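Local structure of catalase (1M7S) at residues A[258-263]-A[280-285]; A[187-192]-A[209-214]; A[444-449]-A[466-471]; A[167-172]-A[410-415]. The protein decomposes hydrogen peroxide into water and oxygen with a heme cofactor, protecting the cell from the toxic effects of the peroxide. All blocks are in the same frame, centred on the assembly; numbering follows the deposited sequence.

How the contacts relate
From the N terminus, the 167-172 half of contact 4 comes first and waits for its partner, 410-415, 238 residues later. Inside that long loop lie contact 2 (187-192 with 209-214) and then contact 1 (258-263 with 280-285), in series, each closing a loop of 16 residues on the beta-barrel. They meet through the neighbouring strands 205-214 and 252-260. Contact 1 also packs against contact 4 through P280 and Q414. Contact 3 (444-449 with 466-471) closes last, within the C-terminal helices; M449 there packs on L172 of contact 4, which ties those helices to the catalase core.

Contact 1: A[258-263]-A[280-285]; sequences QVLKPE and PDVPEK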
loop_
_atom_site.group_PDB
_atom_site.type_symbol
_atom_site.label_atom_id
_atom_site.label_comp_id
_atom_site.label_asym_id
_atom_site.label_seq_id
_atom_site.Cartn_x
_atom_site.Cartn_y
_atom_site.Cartn_z
ATOM N N GLN A 258 -18.774 -1.563 37.789
ATOM C CA GLN A 258 -20.157 -1.867 38.127
ATOM C C GLN A 258 -20.309 -3.324 37.725
ATOM O O GLN A 258 -19.815 -3.697 36.639
ATOM C CB GLN A 258 -21.273 -1.072 37.415
ATOM C CG GLN A 258 -21.432 0.331 37.960
ATOM C CD GLN A 258 -22.446 1.044 37.064
ATOM O OE1 GLN A 258 -22.115 1.205 35.880
ATOM N NE2 GLN A 258 -23.582 1.461 37.592
ATOM N N VAL A 259 -20.813 -4.176 38.610
ATOM C CA VAL A 259 -20.799 -5.611 38.362
ATOM C C VAL A 259 -22.160 -6.251 38.389
ATOM O O VAL A 259 -22.882 -5.925 39.345
ATOM C CB VAL A 259 -19.941 -6.288 39.486
ATOM C CG1 VAL A 259 -19.791 -7.789 39.389
ATOM C CG2 VAL A 259 -18.544 -5.693 39.534
ATOM N N LEU A 260 -22.464 -7.079 37.401
ATOM C CA LEU A 260 -23.699 -7.850 37.390
ATOM C C LEU A 260 -23.391 -9.294 36.999
ATOM O O LEU A 260 -22.508 -9.620 36.181
ATOM C CB LEU A 260 -24.750 -7.340 36.407
ATOM C CG LEU A 260 -25.426 -5.998 36.658
ATOM C CD1 LEU A 260 -26.304 -5.589 35.478
ATOM C CD2 LEU A 260 -26.276 -6.033 37.906
ATOM N N LYS A 261 -24.080 -10.244 37.670
ATOM C CA LYS A 261 -23.981 -11.650 37.323
ATOM C C LYS A 261 -24.888 -11.910 36.107
ATOM O O LYS A 261 -25.912 -11.276 35.874
ATOM C CB LYS A 261 -24.488 -12.501 38.500
ATOM C CG LYS A 261 -23.773 -12.306 39.814
ATOM C CD LYS A 261 -24.185 -13.381 40.807
ATOM C CE LYS A 261 -24.501 -12.771 42.168
ATOM N NZ LYS A 261 -23.225 -12.470 42.887
ATOM N N PRO A 262 -24.556 -12.918 35.310
ATOM C CA PRO A 262 -25.250 -13.347 34.115
ATOM C C PRO A 262 -26.738 -13.596 34.323
ATOM O O PRO A 262 -27.605 -13.125 33.581
ATOM C CB PRO A 262 -24.513 -14.623 33.635
ATOM C CG PRO A 262 -23.113 -14.315 34.145
ATOM C CD PRO A 262 -23.334 -13.724 35.529
ATOM N N GLU A 263 -27.097 -14.210 35.429
ATOM C CA GLU A 263 -28.463 -14.526 35.843
ATOM C C GLU A 263 -29.295 -13.333 36.284
ATOM O O GLU A 263 -30.518 -13.409 36.505
ATOM C CB GLU A 263 -28.332 -15.506 37.033
ATOM C CG GLU A 263 -27.254 -15.099 38.005
ATOM C CD GLU A 263 -25.830 -15.521 37.686
ATOM O OE1 GLU A 263 -25.350 -15.918 36.640
ATOM O OE2 GLU A 263 -25.081 -15.556 38.714
ATOM N N PRO A 280 -28.255 2.452 36.015
ATOM C CA PRO A 280 -28.520 3.497 36.973
ATOM C C PRO A 280 -28.348 3.128 38.432
ATOM O O PRO A 280 -27.843 3.991 39.166
ATOM C CB PRO A 280 -29.974 3.991 36.766
ATOM C CG PRO A 280 -30.385 3.286 35.507
ATOM C CD PRO A 280 -29.369 2.233 35.100
ATOM N N ASP A 281 -28.764 1.952 38.858
ATOM C CA ASP A 281 -28.644 1.694 40.306
ATOM C C ASP A 281 -27.591 0.687 40.727
ATOM O O ASP A 281 -27.476 0.442 41.950
ATOM C CB ASP A 281 -30.049 1.325 40.823
ATOM C CG ASP A 281 -31.091 2.344 40.411
ATOM O OD1 ASP A 281 -30.973 3.520 40.813
ATOM O OD2 ASP A 281 -31.981 1.984 39.600
ATOM N N VAL A 282 -26.738 0.203 39.830
ATOM C CA VAL A 282 -25.726 -0.760 40.288
ATOM C C VAL A 282 -24.592 0.031 40.925
ATOM O O VAL A 282 -24.071 0.959 40.317
ATOM C CB VAL A 282 -25.249 -1.619 39.116
ATOM C CG1 VAL A 282 -24.277 -2.686 39.572
ATOM C CG2 VAL A 282 -26.457 -2.291 38.452
ATOM N N PRO A 283 -24.165 -0.368 42.104
ATOM C CA PRO A 283 -23.129 0.316 42.843
ATOM C C PRO A 283 -21.776 0.266 42.134
ATOM O O PRO A 283 -21.542 -0.722 41.440
ATOM C CB PRO A 283 -23.030 -0.359 44.224
ATOM C CG PRO A 283 -24.134 -1.392 44.212
ATOM C CD PRO A 283 -24.791 -1.477 42.845
ATOM N N GLU A 284 -20.901 1.244 42.360
ATOM C CA GLU A 284 -19.542 1.225 41.794
ATOM C C GLU A 284 -18.483 0.891 42.854
ATOM O O GLU A 284 -18.616 1.307 43.998
ATOM C CB GLU A 284 -19.191 2.598 41.206
ATOM C CG GLU A 284 -20.171 3.001 40.093
ATOM C CD GLU A 284 -19.635 4.294 39.484
ATOM O OE1 GLU A 284 -20.188 5.339 39.864
ATOM O OE2 GLU A 284 -18.659 4.258 38.700
ATOM N N LYS A 285 -17.431 0.180 42.523
ATOM C CA LYS A 285 -16.339 -0.190 43.403
ATOM C C LYS A 285 -15.009 0.272 42.793
ATOM O O LYS A 285 -14.737 -0.009 41.636
ATOM C CB LYS A 285 -16.303 -1.718 43.586
ATOM C CG LYS A 285 -15.017 -2.278 44.182
ATOM C CD LYS A 285 -15.047 -3.759 44.485
ATOM C CE LYS A 285 -13.759 -4.118 45.263
ATOM N NZ LYS A 285 -13.885 -5.452 45.925
HETATM O O HOH W 1 -21.209 -3.374 41.374
#
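Q258 swings its CG anti to the carbonyl carbon (chi1 -76°) and continues extended through CD, a course that carries its amide along the incoming 280-285 segment, while V282, with CG1 anti to the backbone N, sends its two methyls to different residues of the other segment. The two meet where strands 252-260 and 284-295, antiparallel neighbours in the catalase beta-barrel, come together at the end of a long connection without helix or strand. Q258 NE2 donates to V282 O at 2.8 Å, and the bond is almost perfectly straight, with an N-H...O angle of 178°. The acceptor lies in the amide plane of Q258, whereas the donor is tilted 23° from the carbonyl plane of V282. W279 O takes a second bond from the same nitrogen, so the glutamine grips the connection at two carbonyls on its way into strand 284-295. Alongside, the aliphatic part of Q258 rests on E284, CG to CG 3.6 Å apart. The carboxylate of E284 has its own partner, H211 on strand 205-214, through OE2. On V282, CG2 lies 3.8 Å from L260 CD2, an apolar contact; L265, F268 and W279 also touch L260. The other methyl, CG1, comes to 3.5 Å from V259 O. Between the backbones a water completes the join: it accepts from V259 N and donates to P283 O, the latter at 2.7 Å.

Contact 2: A[187-192]-A[209-214]; sequences FMDGNG and KFHWKS
D189 and H211 meet obliquely, their carboxylate and imidazole planes 63° apart, beside the antiparallel pairing of strands 190-191 and 205-214 of the catalase beta-barrel. H211 NE2 donates to D189 OD2 at 2.7 Å; the oxygen lies practically in the ring plane, but the ring approaches from above the carboxylate. CG of H211 stands anti to the backbone N (chi1 173°), which lays the imidazole along the strand toward the aspartate. The second ring nitrogen is also held by a carboxylate, that of E284, and a protonated ring would probably be favoured. D189 OD1 accepts from S214 N at 2.8 Å, again from above the carboxylate plane, so the aspartate bridges two residues of the facing strand. The amide of N191 lies beside the same imidazole, pointing the same way, with the two planes only 4° apart and N191 OD1 3.4 Å from H211 CD2. N191 ND2 turns instead to N125 O, next to N124, a predicted active-site residue. G190 and W212 form the hydrogen-bonded pair, and the indole, stacked on F108, brings its edge up to G190 CA. Further along, G192 N bonds to F210 O at 3.0 Å. Beyond the carboxylate, a water donates to D189 OD2 and accepts from K213 NZ at 2.8 Å.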
loop_
_atom_site.group_PDB
_atom_site.type_symbol
_atom_site.label_atom_id
_atom_site.label_comp_id
_atom_site.label_asym_id
_atom_site.label_seq_id
_atom_site.Cartn_x
_atom_site.Cartn_y
_atom_site.Cartn_z
ATOM N N PHE A 187 -10.352 17.235 32.380
ATOM C CA PHE A 187 -11.601 17.582 33.005
ATOM C C PHE A 187 -12.790 16.817 32.418
ATOM O O PHE A 187 -13.864 17.380 32.305
ATOM C CB PHE A 187 -11.820 19.109 32.916
ATOM C CG PHE A 187 -10.614 19.836 33.467
ATOM C CD1 PHE A 187 -9.773 20.516 32.595
ATOM C CD2 PHE A 187 -10.311 19.819 34.810
ATOM C CE1 PHE A 187 -8.650 21.186 33.046
ATOM C CE2 PHE A 187 -9.177 20.476 35.289
ATOM C CZ PHE A 187 -8.338 21.155 34.416
ATOM N N MET A 188 -12.554 15.570 32.075
ATOM C CA MET A 188 -13.622 14.706 31.607
ATOM C C MET A 188 -13.456 13.321 32.249
ATOM O O MET A 188 -12.326 12.874 32.475
ATOM C CB MET A 188 -13.709 14.493 30.100
ATOM C CG MET A 188 -12.633 13.714 29.388
ATOM S SD MET A 188 -12.818 13.886 27.569
ATOM C CE MET A 188 -11.849 12.411 27.174
ATOM N N ASP A 189 -14.569 12.614 32.320
ATOM C CA ASP A 189 -14.476 11.226 32.771
ATOM C C ASP A 189 -14.251 10.340 31.547
ATOM O O ASP A 189 -14.267 10.801 30.421
ATOM C CB ASP A 189 -15.768 10.787 33.461
ATOM C CG ASP A 189 -15.939 11.225 34.893
ATOM O OD1 ASP A 189 -15.072 11.914 35.460
ATOM O OD2 ASP A 189 -17.005 10.849 35.475
ATOM N N GLY A 190 -14.055 9.045 31.781
ATOM C CA GLY A 190 -13.919 8.087 30.689
ATOM C C GLY A 190 -14.819 6.894 31.045
ATOM O O GLY A 190 -15.148 6.636 32.222
ATOM N N ASN A 191 -15.348 6.256 30.004
ATOM C CA ASN A 191 -16.233 5.111 30.207
ATOM C C ASN A 191 -15.951 4.051 29.161
ATOM O O ASN A 191 -15.745 4.395 28.006
ATOM C CB ASN A 191 -17.710 5.539 30.092
ATOM C CG ASN A 191 -18.151 6.420 31.252
ATOM O OD1 ASN A 191 -18.408 5.938 32.335
ATOM N ND2 ASN A 191 -18.197 7.739 31.065
ATOM N N GLY A 192 -16.077 2.753 29.488
ATOM C CA GLY A 192 -15.921 1.672 28.530
ATOM C C GLY A 192 -17.133 1.568 27.618
ATOM O O GLY A 192 -16.991 1.024 26.518
ATOM N N LYS A 209 -19.047 -2.936 33.867
ATOM C CA LYS A 209 -18.845 -1.666 33.193
ATOM C C LYS A 209 -17.670 -0.940 33.871
ATOM O O LYS A 209 -17.472 -1.017 35.081
ATOM C CB LYS A 209 -20.098 -0.834 33.253
ATOM C CG LYS A 209 -21.075 -1.306 32.169
ATOM C CD LYS A 209 -22.192 -0.248 32.134
ATOM C CE LYS A 209 -23.162 -0.656 31.033
ATOM N NZ LYS A 209 -23.420 0.420 30.084
ATOM N N PHE A 210 -16.835 -0.254 33.099
ATOM C CA PHE A 210 -15.677 0.487 33.602
ATOM C C PHE A 210 -15.878 1.992 33.482
ATOM O O PHE A 210 -16.387 2.495 32.465
ATOM C CB PHE A 210 -14.430 0.173 32.752
ATOM C CG PHE A 210 -13.952 -1.241 32.858
ATOM C CD1 PHE A 210 -13.166 -1.641 33.952
ATOM C CD2 PHE A 210 -14.247 -2.184 31.904
ATOM C CE1 PHE A 210 -12.729 -2.941 34.063
ATOM C CE2 PHE A 210 -13.789 -3.470 31.989
ATOM C CZ PHE A 210 -13.019 -3.877 33.078
ATOM N N HIS A 211 -15.439 2.742 34.469
ATOM C CA HIS A 211 -15.608 4.175 34.581
ATOM C C HIS A 211 -14.332 4.816 35.137
ATOM O O HIS A 211 -13.971 4.487 36.288
ATOM C CB HIS A 211 -16.793 4.494 35.517
ATOM C CG HIS A 211 -16.999 5.944 35.872
ATOM N ND1 HIS A 211 -17.328 6.343 37.162
ATOM C CD2 HIS A 211 -16.914 7.083 35.151
ATOM C CE1 HIS A 211 -17.427 7.672 37.186
ATOM N NE2 HIS A 211 -17.194 8.161 35.983
ATOM N N TRP A 212 -13.778 5.713 34.339
ATOM C CA TRP A 212 -12.624 6.482 34.815
ATOM C C TRP A 212 -13.190 7.767 35.406
ATOM O O TRP A 212 -13.742 8.607 34.686
ATOM C CB TRP A 212 -11.666 6.878 33.695
ATOM C CG TRP A 212 -10.878 5.830 33.031
ATOM C CD1 TRP A 212 -11.036 5.420 31.724
ATOM C CD2 TRP A 212 -9.759 5.075 33.538
ATOM N NE1 TRP A 212 -10.111 4.473 31.417
ATOM C CE2 TRP A 212 -9.294 4.247 32.509
ATOM C CE3 TRP A 212 -9.107 5.040 34.777
ATOM C CZ2 TRP A 212 -8.216 3.380 32.628
ATOM C CZ3 TRP A 212 -8.036 4.172 34.911
ATOM C CH2 TRP A 212 -7.575 3.322 33.862
ATOM N N LYS A 213 -13.050 7.949 36.727
ATOM C CA LYS A 213 -13.551 9.145 37.381
ATOM C C LYS A 213 -12.442 10.185 37.492
ATOM O O LYS A 213 -11.410 9.922 38.131
ATOM C CB LYS A 213 -14.113 8.863 38.790
ATOM C CG LYS A 213 -14.649 10.146 39.428
ATOM C CD LYS A 213 -15.704 9.867 40.476
ATOM C CE LYS A 213 -16.111 11.217 41.100
ATOM N NZ LYS A 213 -17.137 11.899 40.252
ATOM N N SER A 214 -12.650 11.328 36.823
ATOM C CA SER A 214 -11.649 12.384 36.876
ATOM C C SER A 214 -11.425 12.949 38.287
ATOM O O SER A 214 -12.382 13.358 38.946
ATOM C CB SER A 214 -12.090 13.583 36.006
ATOM O OG SER A 214 -11.068 14.585 36.150
HETATM O O HOH W 2 -14.745 13.779 38.060
HETATM O O HOH W 3 -18.073 11.581 37.649
HETATM O O HOH W 4 -19.530 3.659 33.077
#

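Contact 3: A[444-449]-A[466-471]; sequences ESKNIM and EVAKGD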
loop_
_atom_site.group_PDB
_atom_site.type_symbol
_atom_site.label_atom_id
_atom_site.label_comp_id
_atom_site.label_asym_id
_atom_site.label_seq_id
_atom_site.Cartn_x
_atom_site.Cartn_y
_atom_site.Cartn_z
ATOM N N GLU A 444 -40.332 16.378 7.785
ATOM C CA GLU A 444 -40.731 15.082 8.314
ATOM C C GLU A 444 -39.712 14.556 9.333
ATOM O O GLU A 444 -40.112 14.139 10.423
ATOM C CB GLU A 444 -40.955 14.089 7.184
ATOM C CG GLU A 444 -41.648 12.799 7.555
ATOM C CD GLU A 444 -41.883 11.891 6.354
ATOM O OE1 GLU A 444 -42.701 12.269 5.469
ATOM O OE2 GLU A 444 -41.267 10.797 6.269
ATOM N N SER A 445 -38.424 14.557 9.019
ATOM C CA SER A 445 -37.435 14.055 9.997
ATOM C C SER A 445 -37.375 14.934 11.238
ATOM O O SER A 445 -37.182 14.410 12.333
ATOM C CB SER A 445 -36.004 14.070 9.414
ATOM O OG SER A 445 -35.987 13.108 8.375
ATOM N N LYS A 446 -37.514 16.241 11.050
ATOM C CA LYS A 446 -37.452 17.193 12.156
ATOM C C LYS A 446 -38.585 16.932 13.149
ATOM O O LYS A 446 -38.296 16.835 14.336
ATOM C CB LYS A 446 -37.544 18.639 11.659
ATOM C CG LYS A 446 -37.566 19.696 12.747
ATOM C CD LYS A 446 -37.961 21.078 12.256
ATOM C CE LYS A 446 -37.039 21.644 11.188
ATOM N NZ LYS A 446 -37.427 23.033 10.787
ATOM N N ASN A 447 -39.842 16.771 12.708
ATOM C CA ASN A 447 -40.887 16.533 13.706
ATOM C C ASN A 447 -40.744 15.154 14.339
ATOM O O ASN A 447 -41.161 15.057 15.485
ATOM C CB ASN A 447 -42.290 16.702 13.112
ATOM C CG ASN A 447 -42.529 18.190 12.815
ATOM O OD1 ASN A 447 -42.156 19.069 13.572
ATOM N ND2 ASN A 447 -43.162 18.440 11.678
ATOM N N ILE A 448 -40.153 14.197 13.616
ATOM C CA ILE A 448 -39.970 12.864 14.231
ATOM C C ILE A 448 -38.900 12.951 15.319
ATOM O O ILE A 448 -39.038 12.384 16.407
ATOM C CB ILE A 448 -39.632 11.833 13.179
ATOM C CG1 ILE A 448 -40.912 11.459 12.379
ATOM C CG2 ILE A 448 -39.021 10.575 13.836
ATOM C CD1 ILE A 448 -40.444 10.582 11.189
ATOM N N MET A 449 -37.793 13.616 15.015
ATOM C CA MET A 449 -36.749 13.861 16.008
ATOM C C MET A 449 -37.337 14.544 17.233
ATOM O O MET A 449 -36.963 14.155 18.356
ATOM C CB MET A 449 -35.648 14.751 15.438
ATOM C CG MET A 449 -34.647 14.019 14.538
ATOM S SD MET A 449 -33.866 12.521 15.174
ATOM C CE MET A 449 -33.226 13.089 16.742
ATOM N N GLU A 466 -39.479 24.811 19.548
ATOM C CA GLU A 466 -39.577 26.241 19.299
ATOM C C GLU A 466 -38.314 26.758 18.587
ATOM O O GLU A 466 -38.375 27.482 17.599
ATOM C CB GLU A 466 -39.761 27.025 20.591
ATOM N N VAL A 467 -37.132 26.384 19.100
ATOM C CA VAL A 467 -35.875 26.828 18.459
ATOM C C VAL A 467 -35.743 26.271 17.055
ATOM O O VAL A 467 -35.326 26.970 16.105
ATOM C CB VAL A 467 -34.682 26.368 19.342
ATOM C CG1 VAL A 467 -33.369 26.787 18.692
ATOM C CG2 VAL A 467 -34.781 26.945 20.733
ATOM N N ALA A 468 -36.097 25.005 16.812
ATOM C CA ALA A 468 -35.939 24.351 15.525
ATOM C C ALA A 468 -37.095 24.679 14.583
ATOM O O ALA A 468 -37.066 24.187 13.470
ATOM C CB ALA A 468 -35.872 22.835 15.642
ATOM N N LYS A 469 -38.107 25.366 15.083
ATOM C CA LYS A 469 -39.275 25.683 14.255
ATOM C C LYS A 469 -39.983 24.438 13.767
ATOM O O LYS A 469 -40.395 24.351 12.615
ATOM C CB LYS A 469 -38.904 26.574 13.076
ATOM C CG LYS A 469 -38.084 27.808 13.371
ATOM C CD LYS A 469 -38.643 28.734 14.423
ATOM C CE LYS A 469 -37.702 29.896 14.715
ATOM N NZ LYS A 469 -36.907 30.311 13.507
ATOM N N GLY A 470 -40.238 23.472 14.644
ATOM C CA GLY A 470 -41.026 22.297 14.284
ATOM C C GLY A 470 -42.484 22.594 14.598
ATOM O O GLY A 470 -42.783 23.676 15.108
ATOM N N ASP A 471 -43.385 21.692 14.271
ATOM C CA ASP A 471 -44.829 21.851 14.449
ATOM C C ASP A 471 -45.236 21.117 15.718
ATOM O O ASP A 471 -45.330 19.894 15.650
ATOM C CB ASP A 471 -45.469 21.225 13.204
ATOM C CG ASP A 471 -46.977 21.077 13.281
ATOM O OD1 ASP A 471 -47.585 20.392 12.412
ATOM O OD2 ASP A 471 -47.572 21.635 14.227
#
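K446 NZ is gripped by two backbone carbonyls: A468 O at 2.9 Å, across the contact, and A439 O, just after helix 424-438. The bond to A468 runs nearly straight down its C=O direction, at a C=O...N angle of 172°. To get there the lysine leaves its helix with CG anti to the backbone N; CD passes 3.9 Å from G470 CA, and the bend at chi3 (-60°) then turns CE and NZ toward the carbonyl. That carbonyl belongs to the region of the last turn of helix 458-467, where a positive group is probably welcome. Here the helix terminates in a Schellman motif, K469 taking positive phi, and the chain goes on to D471, the N-cap of helix 472-480; the two helices and helix 443-456 belong to the C-terminal helical region of the catalase. N447 holds the link between them. Its OD1 accepts from D471 N at 3.0 Å, the donor tilted from the amide's carbonyl plane, and sits 3.5 Å from G470 CA. The amide and the D471 carboxylate are turned 78° apart, and D471 OD2 bonds instead to S473 OG. On helix 443-456, E444 OE2 forms a salt bridge with R380 NH1 of the second subunit.

Contact 4: A[167-172]-A[410-415]; sequences EATRTL and QNFKQA
R170 and Q414 meet where helix 169-176 of the catalase core packs beside the start of helix 413-421 in the C-terminal helical region. Starting at R170 CB, the chain first passes A415, whose CB is 4.1 Å away. That same CB of A415 lies 3.7 Å from R170 CA, and the CA atoms of R170 and A415 are 4.1 Å apart. CG then goes by the backbone of A415, and CD comes to 3.6 Å from Q414 OE1. The chain stays extended from CG to NE, with CG anti to the backbone N (chi1 -175°), which brings NE abreast of the glutamine: it makes a weak, bent hydrogen bond to Q414 OE1 at 3.2 Å. The guanidinium stands nearly perpendicular to the Q414 amide, their planes 87° apart, with Q414 CB at the guanidinium edge. The stronger partner of OE1 is I278 N. At the tip, NH1 donates to T128 OG1, while NH2 reaches a water that in turn donates to Q414 O. Next to the arginine, T169 CG2 packs on A415 CB at 3.8 Å, its OG1 being bonded back to P166 O; Y452 of helix 443-456 also touches this threonine. At the other end, N411 OD1 lies 3.3 Å from E167 CB and is bonded by R132 NH1 as well as by a water. Another water accepts from R170 N, contacts E167 O and lies 2.9 Å from N411 O.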
loop_
_atom_site.group_PDB
_atom_site.type_symbol
_atom_site.label_atom_id
_atom_site.label_comp_id
_atom_site.label_asym_id
_atom_site.label_seq_id
_atom_site.Cartn_x
_atom_site.Cartn_y
_atom_site.Cartn_z
ATOM N N GLU A 167 -33.259 4.981 19.425
ATOM C CA GLU A 167 -32.255 4.603 20.424
ATOM C C GLU A 167 -31.123 5.620 20.561
ATOM O O GLU A 167 -30.412 5.625 21.594
ATOM C CB GLU A 167 -31.741 3.197 20.186
ATOM C CG GLU A 167 -30.943 3.057 18.880
ATOM C CD GLU A 167 -31.847 2.547 17.739
ATOM O OE1 GLU A 167 -31.282 1.744 16.937
ATOM O OE2 GLU A 167 -33.037 3.002 17.618
ATOM N N ALA A 168 -30.926 6.540 19.605
ATOM C CA ALA A 168 -29.917 7.608 19.731
ATOM C C ALA A 168 -30.283 8.819 20.594
ATOM O O ALA A 168 -29.437 9.636 20.950
ATOM C CB ALA A 168 -29.653 8.159 18.351
ATOM N N THR A 169 -31.510 8.838 21.134
ATOM C CA THR A 169 -32.003 9.973 21.890
ATOM C C THR A 169 -31.151 10.293 23.104
ATOM O O THR A 169 -30.795 11.469 23.338
ATOM C CB THR A 169 -33.486 9.786 22.292
ATOM O OG1 THR A 169 -34.188 9.444 21.095
ATOM C CG2 THR A 169 -34.188 10.999 22.913
ATOM N N ARG A 170 -30.792 9.276 23.897
ATOM C CA ARG A 170 -30.007 9.622 25.119
ATOM C C ARG A 170 -28.649 10.189 24.739
ATOM O O ARG A 170 -28.218 11.214 25.293
ATOM C CB ARG A 170 -29.861 8.301 25.922
ATOM C CG ARG A 170 -29.167 8.542 27.284
ATOM C CD ARG A 170 -28.655 7.203 27.866
ATOM N NE ARG A 170 -28.290 7.524 29.252
ATOM C CZ ARG A 170 -27.257 8.187 29.780
ATOM N NH1 ARG A 170 -26.202 8.587 29.098
ATOM N NH2 ARG A 170 -27.323 8.382 31.101
ATOM N N THR A 171 -27.913 9.568 23.832
ATOM C CA THR A 171 -26.581 10.090 23.504
ATOM C C THR A 171 -26.603 11.382 22.713
ATOM O O THR A 171 -25.699 12.222 22.864
ATOM C CB THR A 171 -25.667 9.009 22.900
ATOM O OG1 THR A 171 -25.786 7.885 23.833
ATOM C CG2 THR A 171 -24.222 9.441 22.811
ATOM N N LEU A 172 -27.601 11.664 21.865
ATOM C CA LEU A 172 -27.716 12.975 21.251
ATOM C C LEU A 172 -27.976 14.042 22.306
ATOM O O LEU A 172 -27.538 15.184 22.177
ATOM C CB LEU A 172 -28.907 13.001 20.249
ATOM C CG LEU A 172 -28.573 12.173 19.001
ATOM C CD1 LEU A 172 -29.878 11.976 18.235
ATOM C CD2 LEU A 172 -27.502 12.932 18.213
ATOM N N GLN A 410 -36.541 0.405 25.516
ATOM C CA GLN A 410 -36.639 1.574 26.416
ATOM C C GLN A 410 -35.860 2.775 25.883
ATOM O O GLN A 410 -34.928 3.320 26.495
ATOM C CB GLN A 410 -36.141 1.138 27.805
ATOM C CG GLN A 410 -36.529 2.192 28.859
ATOM C CD GLN A 410 -35.785 1.927 30.164
ATOM O OE1 GLN A 410 -34.689 2.415 30.429
ATOM N NE2 GLN A 410 -36.459 1.073 30.971
ATOM N N ASN A 411 -36.263 3.274 24.703
ATOM C CA ASN A 411 -35.446 4.316 24.071
ATOM C C ASN A 411 -35.507 5.697 24.628
ATOM O O ASN A 411 -34.649 6.500 24.206
ATOM C CB ASN A 411 -35.801 4.438 22.568
ATOM C CG ASN A 411 -35.450 3.176 21.816
ATOM O OD1 ASN A 411 -34.410 2.528 22.010
ATOM N ND2 ASN A 411 -36.356 2.810 20.944
ATOM N N PHE A 412 -36.469 6.029 25.460
ATOM C CA PHE A 412 -36.625 7.415 25.902
ATOM C C PHE A 412 -36.442 7.685 27.387
ATOM O O PHE A 412 -36.199 8.841 27.763
ATOM C CB PHE A 412 -38.033 7.929 25.453
ATOM C CG PHE A 412 -38.342 7.562 24.027
ATOM C CD1 PHE A 412 -39.219 6.528 23.734
ATOM C CD2 PHE A 412 -37.660 8.179 22.989
ATOM C CE1 PHE A 412 -39.462 6.141 22.415
ATOM C CE2 PHE A 412 -37.926 7.793 21.668
ATOM C CZ PHE A 412 -38.818 6.785 21.375
ATOM N N LYS A 413 -36.548 6.715 28.284
ATOM C CA LYS A 413 -36.556 6.940 29.724
ATOM C C LYS A 413 -35.307 7.566 30.301
ATOM O O LYS A 413 -35.287 8.593 30.976
ATOM C CB LYS A 413 -36.852 5.618 30.489
ATOM C CG LYS A 413 -36.964 5.844 31.999
ATOM C CD LYS A 413 -37.017 4.545 32.768
ATOM C CE LYS A 413 -37.482 4.757 34.216
ATOM N NZ LYS A 413 -38.352 3.579 34.577
ATOM N N GLN A 414 -34.153 7.001 29.888
ATOM C CA GLN A 414 -32.857 7.461 30.395
ATOM C C GLN A 414 -32.525 8.837 29.849
ATOM O O GLN A 414 -31.873 9.649 30.521
ATOM C CB GLN A 414 -31.782 6.406 30.097
ATOM C CG GLN A 414 -31.737 5.341 31.208
ATOM C CD GLN A 414 -30.524 4.411 31.076
ATOM O OE1 GLN A 414 -29.587 4.805 30.371
ATOM N NE2 GLN A 414 -30.567 3.233 31.726
ATOM N N ALA A 415 -33.001 9.117 28.633
ATOM C CA ALA A 415 -32.769 10.430 28.025
ATOM C C ALA A 415 -33.541 11.486 28.817
ATOM O O ALA A 415 -33.041 12.585 28.999
ATOM C CB ALA A 415 -33.295 10.422 26.584
HETATM O O HOH W 5 -31.796 6.522 23.780
HETATM O O HOH W 6 -32.339 3.500 23.414
HETATM O O HOH W 7 -30.024 8.693 32.250
#